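PDB 3MM3: DyP from Bjerkandera adusta, which is a heme b peroxidase of the DyP type that probably uses hydrogen peroxide to oxidise dyes and related substrates. Local coordinates for residues A[173-178]-A[326-331]; A[289-294]-A[313-318]. The protein carries 1 engineered substitution. All coordinates share one frame; numbering follows the deposited sequence.

How the interactions relate
Both interactions close on one heme and share its propionates. In interaction 1, I173, S174 and R329 all bond O2A of one propionate, and R329 NH1 reaches the distal side, 3.0 Å from the cyanide N. In interaction 2, R315 and N313 bind the other propionate, R315 NH2 being 2.9 Å from O1D and N313 ND2 bonding O2D, while residues 289-294 form a second shell that positions the R315 guanidinium. The centres are 15 Å apart, yet the contacts touch: S174 OG, which also bonds O2D, lies 3.0 Å from N289 ND2, probably a hydrogen bond. Along the chain, interaction 2 is nested within the loop that interaction 1 closes.

Interaction 1 (A[173-178]-A[326-331]); sequences ISQPSV and HAMRSS. With HEM (protoporphyrin IX containing Fe), chain B; CYN (cyanide ion), chain C.
Backbones 173-178 and 326-329 run 125° apart end to end and come nearest at Q175 and M328, whose CA atoms are 5.9 Å apart. The Q175 amide docks on the backbone of R329 like a strand neighbour: OE1 takes the R329 N-H on a lone pair in the carbonyl plane (2.9 Å, 166° at the hydrogen), while NE2 gives to R329 O. A bend at chi2 (-83°) folds the amide back to this position. HEM C3D lies 3.4 Å from R329 CZ, so the porphyrin packs closely on one face of the guanidinium, while Q175 NE2 lies more loosely over the opposite one. At the guanidinium edge, NH2 gives to S174 O at 2.8 Å; it also gives to HEM O2A at 2.8 Å, and NH1 reaches the cyanide N. A water held by R329 NE joins this group to A327 O and Q175 OE1. These bonds fix the rotation of the guanidinium, whose charge probably helps to hold the propionate and the anion. S174 and I173 add backbone N-H bonds to O2A. Farther along, the P176 ring packs obliquely on M328, CG to SD 3.8 Å, and M328 CE ends 3.3 Å from P176 O. On the distal side of the heme, N171, an engineered residue, binds both R329 NH1 and the cyanide. Strand 328-334 is an outer strand of the four-stranded antiparallel sheet 328-334, 353-360, 216-225, 420-430, in the C-terminal half of the DyP fold, whose two halves are ferredoxin-like, while strand 177-178 runs parallel to strand 191-192, whose V192 touches V178 and H326.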
loop_
_atom_site.group_PDB
_atom_site.type_symbol
_atom_site.label_atom_id
_atom_site.label_comp_id
_atom_site.label_asym_id
_atom_site.label_seq_id
_atom_site.Cartn_x
_atom_site.Cartn_y
_atom_site.Cartn_z
ATOM N N ILE A 173 7.311 -3.563 6.284
ATOM C CA ILE A 173 8.046 -3.480 7.536
ATOM C C ILE A 173 7.352 -2.537 8.515
ATOM O O ILE A 173 7.086 -2.909 9.653
ATOM C CB ILE A 173 9.503 -3.003 7.306
ATOM C CG1 ILE A 173 10.241 -3.992 6.394
ATOM C CG2 ILE A 173 10.229 -2.780 8.643
ATOM C CD1 ILE A 173 11.638 -3.560 6.011
ATOM N N SER A 174 7.070 -1.318 8.063
ATOM C CA SER A 174 6.591 -0.269 8.943
ATOM C C SER A 174 5.086 -0.055 8.842
ATOM O O SER A 174 4.559 0.361 7.803
ATOM C CB SER A 174 7.336 1.033 8.673
ATOM O OG SER A 174 6.896 2.020 9.594
ATOM N N GLN A 175 4.398 -0.333 9.940
ATOM C CA GLN A 175 2.951 -0.155 10.035
ATOM C C GLN A 175 2.646 0.560 11.341
ATOM O O GLN A 175 3.366 0.360 12.330
ATOM C CB GLN A 175 2.240 -1.513 10.040
ATOM C CG GLN A 175 2.602 -2.439 8.879
ATOM C CD GLN A 175 1.832 -2.165 7.591
ATOM O OE1 GLN A 175 1.104 -1.170 7.449
ATOM N NE2 GLN A 175 2.013 -3.048 6.630
ATOM N N PRO A 176 1.588 1.389 11.370
ATOM C CA PRO A 176 1.174 1.948 12.666
ATOM C C PRO A 176 0.582 0.867 13.562
ATOM O O PRO A 176 0.093 -0.149 13.076
ATOM C CB PRO A 176 0.095 2.968 12.276
ATOM C CG PRO A 176 -0.499 2.405 10.997
ATOM C CD PRO A 176 0.662 1.762 10.273
ATOM N N SER A 177 0.641 1.090 14.872
ATOM C CA SER A 177 -0.039 0.245 15.845
ATOM C C SER A 177 -1.225 1.039 16.395
ATOM O O SER A 177 -1.063 2.191 16.787
ATOM C CB SER A 177 0.936 -0.125 16.962
ATOM O OG SER A 177 0.337 -0.941 17.951
ATOM N N VAL A 178 -2.416 0.448 16.408
ATOM C CA VAL A 178 -3.575 1.147 16.975
ATOM C C VAL A 178 -3.852 0.686 18.393
ATOM O O VAL A 178 -3.677 -0.486 18.720
ATOM C CB VAL A 178 -4.882 1.026 16.123
ATOM C CG1 VAL A 178 -4.660 1.572 14.715
ATOM C CG2 VAL A 178 -5.425 -0.405 16.101
ATOM N N HIS A 326 -1.051 8.434 9.303
ATOM C CA HIS A 326 -0.647 7.033 9.232
ATOM C C HIS A 326 -1.713 6.193 8.564
ATOM O O HIS A 326 -2.900 6.513 8.636
ATOM C CB HIS A 326 -0.341 6.507 10.635
ATOM C CG HIS A 326 0.873 7.126 11.233
ATOM N ND1 HIS A 326 2.150 6.732 10.897
ATOM C CD2 HIS A 326 1.010 8.164 12.091
ATOM C CE1 HIS A 326 3.022 7.484 11.548
ATOM N NE2 HIS A 326 2.354 8.356 12.282
ATOM N N ALA A 327 -1.278 5.118 7.914
ATOM C CA ALA A 327 -2.206 4.201 7.260
ATOM C C ALA A 327 -1.646 2.786 7.322
ATOM O O ALA A 327 -0.442 2.600 7.429
ATOM C CB ALA A 327 -2.425 4.625 5.814
ATOM N N MET A 328 -2.530 1.796 7.222
ATOM C CA MET A 328 -2.127 0.390 7.138
ATOM C C MET A 328 -1.927 0.007 5.684
ATOM O O MET A 328 -2.721 0.404 4.828
ATOM C CB MET A 328 -3.198 -0.519 7.732
ATOM C CG MET A 328 -3.411 -0.350 9.223
ATOM S SD MET A 328 -2.027 -0.946 10.212
ATOM C CE MET A 328 -2.804 -1.010 11.827
ATOM N N ARG A 329 -0.890 -0.774 5.395
ATOM C CA ARG A 329 -0.650 -1.226 4.017
ATOM C C ARG A 329 -0.718 -2.736 3.906
ATOM O O ARG A 329 -0.216 -3.445 4.781
ATOM C CB ARG A 329 0.707 -0.738 3.511
ATOM C CG ARG A 329 0.768 0.757 3.307
ATOM C CD ARG A 329 2.186 1.255 3.007
ATOM N NE ARG A 329 3.078 0.876 4.104
ATOM C CZ ARG A 329 4.168 0.116 4.003
ATOM N NH1 ARG A 329 4.615 -0.314 2.822
ATOM N NH2 ARG A 329 4.852 -0.171 5.104
ATOM N N SER A 330 -1.310 -3.235 2.820
ATOM C CA SER A 330 -1.380 -4.692 2.625
ATOM C C SER A 330 -1.186 -5.062 1.155
ATOM O O SER A 330 -2.049 -5.693 0.543
ATOM C CB SER A 330 -2.692 -5.272 3.195
ATOM O OG SER A 330 -2.628 -6.695 3.336
ATOM N N SER A 331 -0.038 -4.673 0.606
ATOM C CA SER A 331 0.239 -4.859 -0.823
ATOM C C SER A 331 0.850 -6.213 -1.172
ATOM O O SER A 331 1.344 -6.933 -0.306
ATOM C CB SER A 331 1.135 -3.733 -1.320
ATOM O OG SER A 331 0.585 -2.476 -0.952
HETATM C CHA HEM B . 7.298 1.771 2.567
HETATM C CHB HEM B . 7.964 0.182 -1.941
HETATM C CHC HEM B . 4.157 2.763 -3.415
HETATM C CHD HEM B . 3.533 4.454 1.051
HETATM C C1A HEM B . 7.830 1.143 1.477
HETATM C C2A HEM B . 9.005 0.307 1.481
HETATM C C3A HEM B . 9.195 -0.123 0.232
HETATM C C4A HEM B . 8.137 0.404 -0.592
HETATM C CMA HEM B . 10.319 -1.038 -0.282
HETATM C CAA HEM B . 9.884 0.025 2.722
HETATM C CBA HEM B . 9.282 -1.013 3.674
HETATM C CGA HEM B . 8.607 -0.383 4.872
HETATM O O1A HEM B . 9.138 0.613 5.405
HETATM O O2A HEM B . 7.570 -0.885 5.321
HETATM C C1B HEM B . 6.990 0.727 -2.738
HETATM C C2B HEM B . 6.781 0.439 -4.138
HETATM C C3B HEM B . 5.722 1.147 -4.544
HETATM C C4B HEM B . 5.225 1.893 -3.398
HETATM C CMB HEM B . 7.668 -0.505 -4.972
HETATM C CAB HEM B . 5.085 1.195 -5.945
HETATM C CBB HEM B . 5.171 0.183 -6.817
HETATM C C1C HEM B . 3.694 3.492 -2.348
HETATM C C2C HEM B . 2.645 4.490 -2.404
HETATM C C3C HEM B . 2.483 4.971 -1.152
HETATM C C4C HEM B . 3.420 4.284 -0.299
HETATM C CMC HEM B . 1.874 4.860 -3.692
HETATM C CAC HEM B . 1.493 6.041 -0.646
HETATM C CBC HEM B . 1.153 7.085 -1.399
HETATM C C1D HEM B . 4.431 3.823 1.865
HETATM C C2D HEM B . 4.457 3.966 3.292
HETATM C C3D HEM B . 5.622 3.150 3.758
HETATM C C4D HEM B . 6.198 2.589 2.568
HETATM C CMD HEM B . 3.505 4.763 4.201
HETATM C CAD HEM B . 6.071 2.992 5.209
HETATM C CBD HEM B . 6.857 4.247 5.580
HETATM C CGD HEM B . 7.224 4.264 7.045
HETATM O O1D HEM B . 8.416 4.512 7.358
HETATM O O2D HEM B . 6.343 4.044 7.909
HETATM N NA HEM B . 7.317 1.166 0.202
HETATM N NB HEM B . 6.021 1.622 -2.298
HETATM N NC HEM B . 4.164 3.407 -1.058
HETATM N ND HEM B . 5.469 2.983 1.453
HETATM FE FE HEM B . 5.753 2.317 -0.446
HETATM C C CYN C . 4.505 0.710 -0.195
HETATM N N CYN C . 3.865 -0.240 -0.116
HETATM O O HOH W 1 1.971 1.499 6.712
#

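Interaction 2 (A[289-294]-A[313-318]); sequences NNFDYS and NPRQDL. With HEM (protoporphyrin IX containing Fe), chain B.
N289 OD1 draws in two nitrogens of R315: NH2 at 2.8 Å, with a nearly straight N-H (165°) that arrives from above the amide carbonyl plane, and NH1 in a weak bond. NH1 also gives to the backbone oxygens N289 O and F291 O, the latter at 2.9 Å, so the end of the guanidinium is clasped by the loop. Its flat side lies on the F291 ring, planes 9° apart and centres 3.9 Å apart, a parallel cation-pi stack with R315 CZ over the face. The R315 chain is extended from CG to NE, which carries the group across to the ring and on to the heme, where NH2 gives to HEM O1D. A water accepts from NE and bonds with O1D, N313 O and Y293 OH, tying tyrosine, arginine and propionate together. N313 ND2 meets the other oxygen, O2D, at 2.9 Å. With F291 flat on it and acceptors at its edge, the guanidinium is fixed in rotation, and its positive charge probably offsets the negative charge of the propionate. Y293 turns a ring edge to N313 O and P314 O, its CD2 3.4 Å from the latter. A single backbone bond, Q316 N to D292 O (3.0 Å), joins the loops, and D292 OD1 accepts S294 N, making an Asx turn, and also S294 OG. Segment 313-318 follows directly on helix 308-312, which begins with the axial iron ligand H308; Y293 of the other loop packs on its V309 and R310; R310 also salt-bridges D317, and helix 367-375 covers P314 and L318 through W374.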
loop_
_atom_site.group_PDB
_atom_site.type_symbol
_atom_site.label_atom_id
_atom_site.label_comp_id
_atom_site.label_asym_id
_atom_site.label_seq_id
_atom_site.Cartn_x
_atom_site.Cartn_y
_atom_site.Cartn_z
ATOM N N ASN A 289 12.709 -0.449 12.690
ATOM C CA ASN A 289 11.862 0.727 12.675
ATOM C C ASN A 289 12.257 1.750 13.720
ATOM O O ASN A 289 11.584 2.775 13.876
ATOM C CB ASN A 289 10.394 0.341 12.835
ATOM C CG ASN A 289 9.514 1.043 11.833
ATOM O OD1 ASN A 289 10.005 1.583 10.829
ATOM N ND2 ASN A 289 8.218 1.049 12.089
ATOM N N ASN A 290 13.348 1.477 14.426
ATOM C CA ASN A 290 13.745 2.310 15.553
ATOM C C ASN A 290 14.620 3.488 15.119
ATOM O O ASN A 290 15.805 3.588 15.461
ATOM C CB ASN A 290 14.438 1.451 16.616
ATOM C CG ASN A 290 14.560 2.153 17.951
ATOM O OD1 ASN A 290 13.946 3.195 18.184
ATOM N ND2 ASN A 290 15.372 1.585 18.837
ATOM N N PHE A 291 14.003 4.398 14.374
ATOM C CA PHE A 291 14.663 5.585 13.850
ATOM C C PHE A 291 13.603 6.644 13.614
ATOM O O PHE A 291 12.413 6.323 13.477
ATOM C CB PHE A 291 15.439 5.269 12.550
ATOM C CG PHE A 291 14.556 4.871 11.382
ATOM C CD1 PHE A 291 14.121 5.826 10.459
ATOM C CD2 PHE A 291 14.148 3.553 11.223
ATOM C CE1 PHE A 291 13.307 5.461 9.388
ATOM C CE2 PHE A 291 13.320 3.182 10.160
ATOM C CZ PHE A 291 12.905 4.134 9.239
ATOM N N ASP A 292 14.022 7.898 13.564
ATOM C CA ASP A 292 13.063 8.983 13.373
ATOM C C ASP A 292 13.591 10.189 12.599
ATOM O O ASP A 292 12.948 11.234 12.583
ATOM C CB ASP A 292 12.477 9.428 14.729
ATOM C CG ASP A 292 13.518 9.975 15.677
ATOM O OD1 ASP A 292 14.684 10.158 15.277
ATOM O OD2 ASP A 292 13.154 10.234 16.846
ATOM N N TYR A 293 14.757 10.025 11.968
ATOM C CA TYR A 293 15.453 11.091 11.218
ATOM C C TYR A 293 16.033 12.210 12.073
ATOM O O TYR A 293 16.595 13.161 11.526
ATOM C CB TYR A 293 14.602 11.689 10.072
ATOM C CG TYR A 293 14.018 10.630 9.179
ATOM C CD1 TYR A 293 14.848 9.763 8.469
ATOM C CD2 TYR A 293 12.637 10.454 9.088
ATOM C CE1 TYR A 293 14.315 8.755 7.681
ATOM C CE2 TYR A 293 12.092 9.459 8.279
ATOM C CZ TYR A 293 12.940 8.609 7.588
ATOM O OH TYR A 293 12.436 7.599 6.802
ATOM N N SER A 294 15.920 12.096 13.399
ATOM C CA SER A 294 16.350 13.183 14.294
ATOM C C SER A 294 17.836 13.502 14.195
ATOM O O SER A 294 18.250 14.618 14.524
ATOM C CB SER A 294 15.975 12.902 15.752
ATOM O OG SER A 294 16.650 11.764 16.237
ATOM N N ASN A 313 6.285 8.713 5.428
ATOM C CA ASN A 313 6.219 8.796 6.891
ATOM C C ASN A 313 7.377 9.658 7.383
ATOM O O ASN A 313 8.482 9.161 7.628
ATOM C CB ASN A 313 6.257 7.421 7.551
ATOM C CG ASN A 313 6.252 7.501 9.073
ATOM O OD1 ASN A 313 6.083 8.581 9.654
ATOM N ND2 ASN A 313 6.444 6.351 9.731
ATOM N N PRO A 314 7.133 10.968 7.514
ATOM C CA PRO A 314 8.233 11.903 7.782
ATOM C C PRO A 314 8.813 11.863 9.193
ATOM O O PRO A 314 9.860 12.464 9.416
ATOM C CB PRO A 314 7.610 13.275 7.492
ATOM C CG PRO A 314 6.425 12.976 6.643
ATOM C CD PRO A 314 5.906 11.683 7.128
ATOM N N ARG A 315 8.160 11.158 10.115
ATOM C CA ARG A 315 8.652 11.040 11.492
ATOM C C ARG A 315 9.027 12.436 12.030
ATOM O O ARG A 315 8.197 13.346 11.970
ATOM C CB ARG A 315 9.780 9.989 11.583
ATOM C CG ARG A 315 9.356 8.647 10.972
ATOM C CD ARG A 315 10.361 7.528 11.124
ATOM N NE ARG A 315 9.887 6.368 10.368
ATOM C CZ ARG A 315 9.947 5.105 10.771
ATOM N NH1 ARG A 315 10.470 4.776 11.952
ATOM N NH2 ARG A 315 9.437 4.157 9.998
ATOM N N GLN A 316 10.250 12.621 12.520
ATOM C CA GLN A 316 10.626 13.900 13.137
ATOM C C GLN A 316 10.727 15.088 12.178
ATOM O O GLN A 316 10.825 16.226 12.622
ATOM C CB GLN A 316 11.907 13.756 13.971
ATOM C CG GLN A 316 11.705 13.120 15.344
ATOM C CD GLN A 316 10.793 13.934 16.259
ATOM O OE1 GLN A 316 9.844 13.404 16.824
ATOM N NE2 GLN A 316 11.069 15.224 16.380
ATOM N N ASP A 317 10.666 14.843 10.867
ATOM C CA ASP A 317 10.600 15.967 9.925
ATOM C C ASP A 317 9.350 16.809 10.166
ATOM O O ASP A 317 9.324 17.977 9.806
ATOM C CB ASP A 317 10.607 15.507 8.460
ATOM C CG ASP A 317 11.973 15.052 7.976
ATOM O OD1 ASP A 317 13.022 15.452 8.528
ATOM O OD2 ASP A 317 11.990 14.298 6.991
ATOM N N LEU A 318 8.326 16.217 10.779
ATOM C CA LEU A 318 7.104 16.961 11.120
ATOM C C LEU A 318 7.220 17.756 12.426
ATOM O O LEU A 318 6.323 18.538 12.758
ATOM C CB LEU A 318 5.886 16.032 11.169
ATOM C CG LEU A 318 5.473 15.297 9.892
ATOM C CD1 LEU A 318 4.200 14.503 10.161
ATOM C CD2 LEU A 318 5.275 16.207 8.694
HETATM C CHA HEM B . 7.298 1.771 2.567
HETATM C CHB HEM B . 7.964 0.182 -1.941
HETATM C CHC HEM B . 4.157 2.763 -3.415
HETATM C CHD HEM B . 3.533 4.454 1.051
HETATM C C1A HEM B . 7.830 1.143 1.477
HETATM C C2A HEM B . 9.005 0.307 1.481
HETATM C C3A HEM B . 9.195 -0.123 0.232
HETATM C C4A HEM B . 8.137 0.404 -0.592
HETATM C CMA HEM B . 10.319 -1.038 -0.282
HETATM C CAA HEM B . 9.884 0.025 2.722
HETATM C CBA HEM B . 9.282 -1.013 3.674
HETATM C CGA HEM B . 8.607 -0.383 4.872
HETATM O O1A HEM B . 9.138 0.613 5.405
HETATM O O2A HEM B . 7.570 -0.885 5.321
HETATM C C1B HEM B . 6.990 0.727 -2.738
HETATM C C2B HEM B . 6.781 0.439 -4.138
HETATM C C3B HEM B . 5.722 1.147 -4.544
HETATM C C4B HEM B . 5.225 1.893 -3.398
HETATM C CMB HEM B . 7.668 -0.505 -4.972
HETATM C CAB HEM B . 5.085 1.195 -5.945
HETATM C CBB HEM B . 5.171 0.183 -6.817
HETATM C C1C HEM B . 3.694 3.492 -2.348
HETATM C C2C HEM B . 2.645 4.490 -2.404
HETATM C C3C HEM B . 2.483 4.971 -1.152
HETATM C C4C HEM B . 3.420 4.284 -0.299
HETATM C CMC HEM B . 1.874 4.860 -3.692
HETATM C CAC HEM B . 1.493 6.041 -0.646
HETATM C CBC HEM B . 1.153 7.085 -1.399
HETATM C C1D HEM B . 4.431 3.823 1.865
HETATM C C2D HEM B . 4.457 3.966 3.292
HETATM C C3D HEM B . 5.622 3.150 3.758
HETATM C C4D HEM B . 6.198 2.589 2.568
HETATM C CMD HEM B . 3.505 4.763 4.201
HETATM C CAD HEM B . 6.071 2.992 5.209
HETATM C CBD HEM B . 6.857 4.247 5.580
HETATM C CGD HEM B . 7.224 4.264 7.045
HETATM O O1D HEM B . 8.416 4.512 7.358
HETATM O O2D HEM B . 6.343 4.044 7.909
HETATM N NA HEM B . 7.317 1.166 0.202
HETATM N NB HEM B . 6.021 1.622 -2.298
HETATM N NC HEM B . 4.164 3.407 -1.058
HETATM N ND HEM B . 5.469 2.983 1.453
HETATM FE FE HEM B . 5.753 2.317 -0.446
HETATM O O HOH W 2 9.906 6.836 7.548
#